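Heavy metal cation tricomponent efflux pump ZneA(CzcA-like) (Cupriavidus metallidurans, PDB 4K0J) probably exports zinc ions in exchange for protons, as the inner-membrane RND transporter of a tricomponent heavy-metal efflux system. Local coordinates at residues T679-L690 with R806-L814. Sequence-based numbering, arbitrary orientation.
Sequences TRQVATAITRLL and RHLTVRLNL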
loop_
_atom_site.group_PDB
_atom_site.type_symbol
_atom_site.label_atom_id
_atom_site.label_comp_id
_atom_site.label_asym_id
_atom_site.label_seq_id
_atom_site.Cartn_x
_atom_site.Cartn_y
_atom_site.Cartn_z
ATOM N N THR C 679 28.390 -12.943 31.814
ATOM C CA THR C 679 26.941 -12.759 31.775
ATOM C C THR C 679 26.262 -14.006 32.301
ATOM O O THR C 679 25.279 -13.909 33.028
ATOM C CB THR C 679 26.401 -12.452 30.364
ATOM O OG1 THR C 679 27.045 -13.302 29.408
ATOM C CG2 THR C 679 26.642 -11.003 29.994
ATOM N N ARG C 680 26.801 -15.174 31.952
ATOM C CA ARG C 680 26.258 -16.427 32.477
ATOM C C ARG C 680 26.489 -16.584 33.981
ATOM O O ARG C 680 25.676 -17.192 34.683
ATOM C CB ARG C 680 26.809 -17.640 31.724
ATOM C CG ARG C 680 26.167 -18.962 32.136
ATOM C CD ARG C 680 26.024 -19.882 30.950
ATOM N NE ARG C 680 27.166 -19.750 30.056
ATOM C CZ ARG C 680 27.072 -19.545 28.747
ATOM N NH1 ARG C 680 25.877 -19.459 28.168
ATOM N NH2 ARG C 680 28.173 -19.434 28.016
ATOM N N GLN C 681 27.596 -16.035 34.470
ATOM C CA GLN C 681 27.885 -16.045 35.897
ATOM C C GLN C 681 26.829 -15.234 36.650
ATOM O O GLN C 681 26.128 -15.751 37.535
ATOM C CB GLN C 681 29.279 -15.473 36.157
ATOM C CG GLN C 681 30.416 -16.339 35.644
ATOM C CD GLN C 681 31.760 -15.648 35.747
ATOM O OE1 GLN C 681 31.861 -14.543 36.280
ATOM N NE2 GLN C 681 32.803 -16.295 35.236
ATOM N N VAL C 682 26.718 -13.960 36.282
ATOM C CA VAL C 682 25.737 -13.059 36.879
ATOM C C VAL C 682 24.334 -13.644 36.764
ATOM O O VAL C 682 23.529 -13.532 37.685
ATOM C CB VAL C 682 25.775 -11.669 36.213
ATOM C CG1 VAL C 682 24.627 -10.802 36.698
ATOM C CG2 VAL C 682 27.107 -10.989 36.482
ATOM N N ALA C 683 24.059 -14.287 35.634
ATOM C CA ALA C 683 22.770 -14.928 35.416
ATOM C C ALA C 683 22.561 -16.083 36.386
ATOM O O ALA C 683 21.448 -16.313 36.841
ATOM C CB ALA C 683 22.653 -15.410 33.986
ATOM N N THR C 684 23.632 -16.810 36.691
ATOM C CA THR C 684 23.567 -17.882 37.681
ATOM C C THR C 684 23.174 -17.281 39.019
ATOM O O THR C 684 22.314 -17.815 39.732
ATOM C CB THR C 684 24.920 -18.620 37.824
ATOM O OG1 THR C 684 25.214 -19.321 36.610
ATOM C CG2 THR C 684 24.879 -19.614 38.976
ATOM N N ALA C 685 23.797 -16.151 39.344
ATOM C CA ALA C 685 23.444 -15.419 40.559
ATOM C C ALA C 685 21.958 -15.054 40.600
ATOM O O ALA C 685 21.244 -15.454 41.519
ATOM C CB ALA C 685 24.298 -14.173 40.698
ATOM N N ILE C 686 21.498 -14.306 39.599
ATOM C CA ILE C 686 20.114 -13.845 39.545
ATOM C C ILE C 686 19.130 -15.008 39.563
ATOM O O ILE C 686 18.034 -14.902 40.110
ATOM C CB ILE C 686 19.856 -12.948 38.309
ATOM C CG1 ILE C 686 20.688 -11.669 38.399
ATOM C CG2 ILE C 686 18.380 -12.577 38.183
ATOM C CD1 ILE C 686 20.210 -10.549 37.484
ATOM N N THR C 687 19.528 -16.125 38.975
ATOM C CA THR C 687 18.678 -17.302 38.977
ATOM C C THR C 687 18.530 -17.840 40.387
ATOM O O THR C 687 17.409 -17.980 40.894
ATOM C CB THR C 687 19.238 -18.393 38.066
ATOM O OG1 THR C 687 18.952 -18.055 36.703
ATOM C CG2 THR C 687 18.609 -19.737 38.397
ATOM N N ARG C 688 19.668 -18.120 41.022
ATOM C CA ARG C 688 19.675 -18.643 42.383
ATOM C C ARG C 688 18.954 -17.713 43.350
ATOM O O ARG C 688 18.336 -18.166 44.311
ATOM C CB ARG C 688 21.107 -18.872 42.859
ATOM C CG ARG C 688 21.883 -19.880 42.037
ATOM C CD ARG C 688 23.317 -19.986 42.534
ATOM N NE ARG C 688 23.380 -20.463 43.913
ATOM C CZ ARG C 688 23.484 -21.743 44.248
ATOM N NH1 ARG C 688 23.541 -22.673 43.303
ATOM N NH2 ARG C 688 23.533 -22.095 45.526
ATOM N N LEU C 689 19.028 -16.412 43.091
ATOM C CA LEU C 689 18.389 -15.426 43.952
ATOM C C LEU C 689 16.883 -15.433 43.748
ATOM O O LEU C 689 16.123 -15.690 44.681
ATOM C CB LEU C 689 18.950 -14.028 43.674
ATOM C CG LEU C 689 18.576 -12.888 44.631
ATOM C CD1 LEU C 689 17.295 -12.176 44.206
ATOM C CD2 LEU C 689 18.455 -13.402 46.059
ATOM N N LEU C 690 16.465 -15.144 42.519
ATOM C CA LEU C 690 15.053 -15.048 42.179
ATOM C C LEU C 690 14.285 -16.306 42.533
ATOM O O LEU C 690 13.101 -16.239 42.869
ATOM C CB LEU C 690 14.876 -14.754 40.693
ATOM C CG LEU C 690 15.191 -13.332 40.247
ATOM C CD1 LEU C 690 14.851 -13.176 38.781
ATOM C CD2 LEU C 690 14.417 -12.339 41.093
ATOM N N ARG C 806 24.537 -8.372 23.489
ATOM C CA ARG C 806 24.564 -9.779 23.856
ATOM C C ARG C 806 23.995 -9.905 25.266
ATOM O O ARG C 806 24.487 -9.262 26.194
ATOM C CB ARG C 806 26.000 -10.297 23.836
ATOM C CG ARG C 806 26.889 -9.634 22.803
ATOM C CD ARG C 806 26.881 -10.383 21.483
ATOM N NE ARG C 806 27.752 -11.553 21.518
ATOM C CZ ARG C 806 29.057 -11.513 21.272
ATOM N NH1 ARG C 806 29.640 -10.362 20.968
ATOM N NH2 ARG C 806 29.777 -12.622 21.327
ATOM N N HIS C 807 22.956 -10.717 25.434
ATOM C CA HIS C 807 22.370 -10.894 26.759
ATOM C C HIS C 807 21.988 -12.342 27.038
ATOM O O HIS C 807 21.858 -13.151 26.125
ATOM C CB HIS C 807 21.155 -9.972 26.947
ATOM C CG HIS C 807 19.911 -10.455 26.265
ATOM N ND1 HIS C 807 19.742 -10.411 24.897
ATOM C CD2 HIS C 807 18.772 -10.992 26.765
ATOM C CE1 HIS C 807 18.558 -10.905 24.585
ATOM N NE2 HIS C 807 17.949 -11.264 25.700
ATOM N N LEU C 808 21.825 -12.662 28.315
ATOM C CA LEU C 808 21.291 -13.957 28.718
ATOM C C LEU C 808 19.986 -13.714 29.454
ATOM O O LEU C 808 19.832 -12.699 30.126
ATOM C CB LEU C 808 22.274 -14.703 29.617
ATOM C CG LEU C 808 22.828 -16.026 29.082
ATOM C CD1 LEU C 808 23.727 -15.790 27.884
ATOM C CD2 LEU C 808 23.571 -16.782 30.174
ATOM N N THR C 809 19.044 -14.638 29.324
ATOM C CA THR C 809 17.701 -14.408 29.833
ATOM C C THR C 809 17.349 -15.322 30.991
ATOM O O THR C 809 17.376 -16.543 30.860
ATOM C CB THR C 809 16.654 -14.620 28.739
ATOM O OG1 THR C 809 17.054 -13.921 27.555
ATOM C CG2 THR C 809 15.298 -14.113 29.200
ATOM N N VAL C 810 17.009 -14.727 32.125
ATOM C CA VAL C 810 16.486 -15.503 33.231
ATOM C C VAL C 810 14.970 -15.449 33.172
ATOM O O VAL C 810 14.356 -14.503 33.661
ATOM C CB VAL C 810 16.970 -14.974 34.594
ATOM C CG1 VAL C 810 16.464 -15.867 35.708
ATOM C CG2 VAL C 810 18.484 -14.895 34.631
ATOM N N ARG C 811 14.366 -16.459 32.558
ATOM C CA ARG C 811 12.920 -16.491 32.437
ATOM C C ARG C 811 12.254 -17.099 33.673
ATOM O O ARG C 811 12.791 -18.026 34.283
ATOM C CB ARG C 811 12.498 -17.194 31.143
ATOM C CG ARG C 811 12.661 -18.692 31.107
ATOM C CD ARG C 811 12.076 -19.222 29.808
ATOM N NE ARG C 811 11.781 -20.651 29.847
ATOM C CZ ARG C 811 12.584 -21.590 29.359
ATOM N NH1 ARG C 811 13.738 -21.251 28.799
ATOM N NH2 ARG C 811 12.237 -22.868 29.430
ATOM N N LEU C 812 11.092 -16.553 34.038
ATOM C CA LEU C 812 10.403 -16.905 35.283
ATOM C C LEU C 812 8.912 -16.532 35.289
ATOM O O LEU C 812 8.511 -15.540 34.687
ATOM C CB LEU C 812 11.091 -16.241 36.479
ATOM C CG LEU C 812 10.880 -14.736 36.671
ATOM C CD1 LEU C 812 10.980 -14.384 38.144
ATOM C CD2 LEU C 812 11.875 -13.922 35.859
ATOM N N ASN C 813 8.097 -17.320 35.989
ATOM C CA ASN C 813 6.654 -17.057 36.073
ATOM C C ASN C 813 6.205 -16.459 37.411
ATOM O O ASN C 813 6.700 -16.841 38.470
ATOM C CB ASN C 813 5.855 -18.328 35.778
ATOM C CG ASN C 813 6.072 -18.838 34.367
ATOM O OD1 ASN C 813 6.202 -18.057 33.424
ATOM N ND2 ASN C 813 6.116 -20.157 34.215
ATOM N N LEU C 814 5.250 -15.535 37.351
ATOM C CA LEU C 814 4.784 -14.808 38.534
ATOM C C LEU C 814 3.840 -15.617 39.415
ATOM O O LEU C 814 3.517 -15.204 40.528
ATOM C CB LEU C 814 4.108 -13.494 38.119
ATOM C CG LEU C 814 3.264 -13.471 36.835
ATOM C CD1 LEU C 814 2.002 -14.321 36.942
ATOM C CD2 LEU C 814 2.908 -12.039 36.458
#
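Leu-808 makes the first touch on helix 679-690: its CD2 lies 3.6 Å from CA of Arg-680 and 4.2 Å from CB of Ala-683. The side chain of Arg-680 runs past this methyl, with CB, CG and CD all near it; CG stands anti to the backbone N (chi1 -174°), and further bends take the guanidinium on to a salt bridge with Glu-796. Two residues on, Val-810 pushes both methyls at the helix. CG2 of Val-810 meets CB of Ala-683 and CG2 of Ile-686, each at 4.2 Å, while its CG1 packs 3.5 Å from OG1 of Thr-687. OG1 of Thr-687 is turned back on its own helix and donates to O of Ala-683 at 3.0 Å; that oxygen also takes the N-H of Thr-687 from its opposite face. Leu-812 closes the row, its CD1 4.1 Å from CD1 of Leu-690, the side chains crossing at about a right angle. Helix and strand run nearly parallel, 15° apart and 8.5 Å between axes. With strands 699-701 and 807-812 split by a long insertion, this is the beta-alpha-beta-beta-alpha-beta, ferredoxin-like two-layer arrangement of RND porter subdomains.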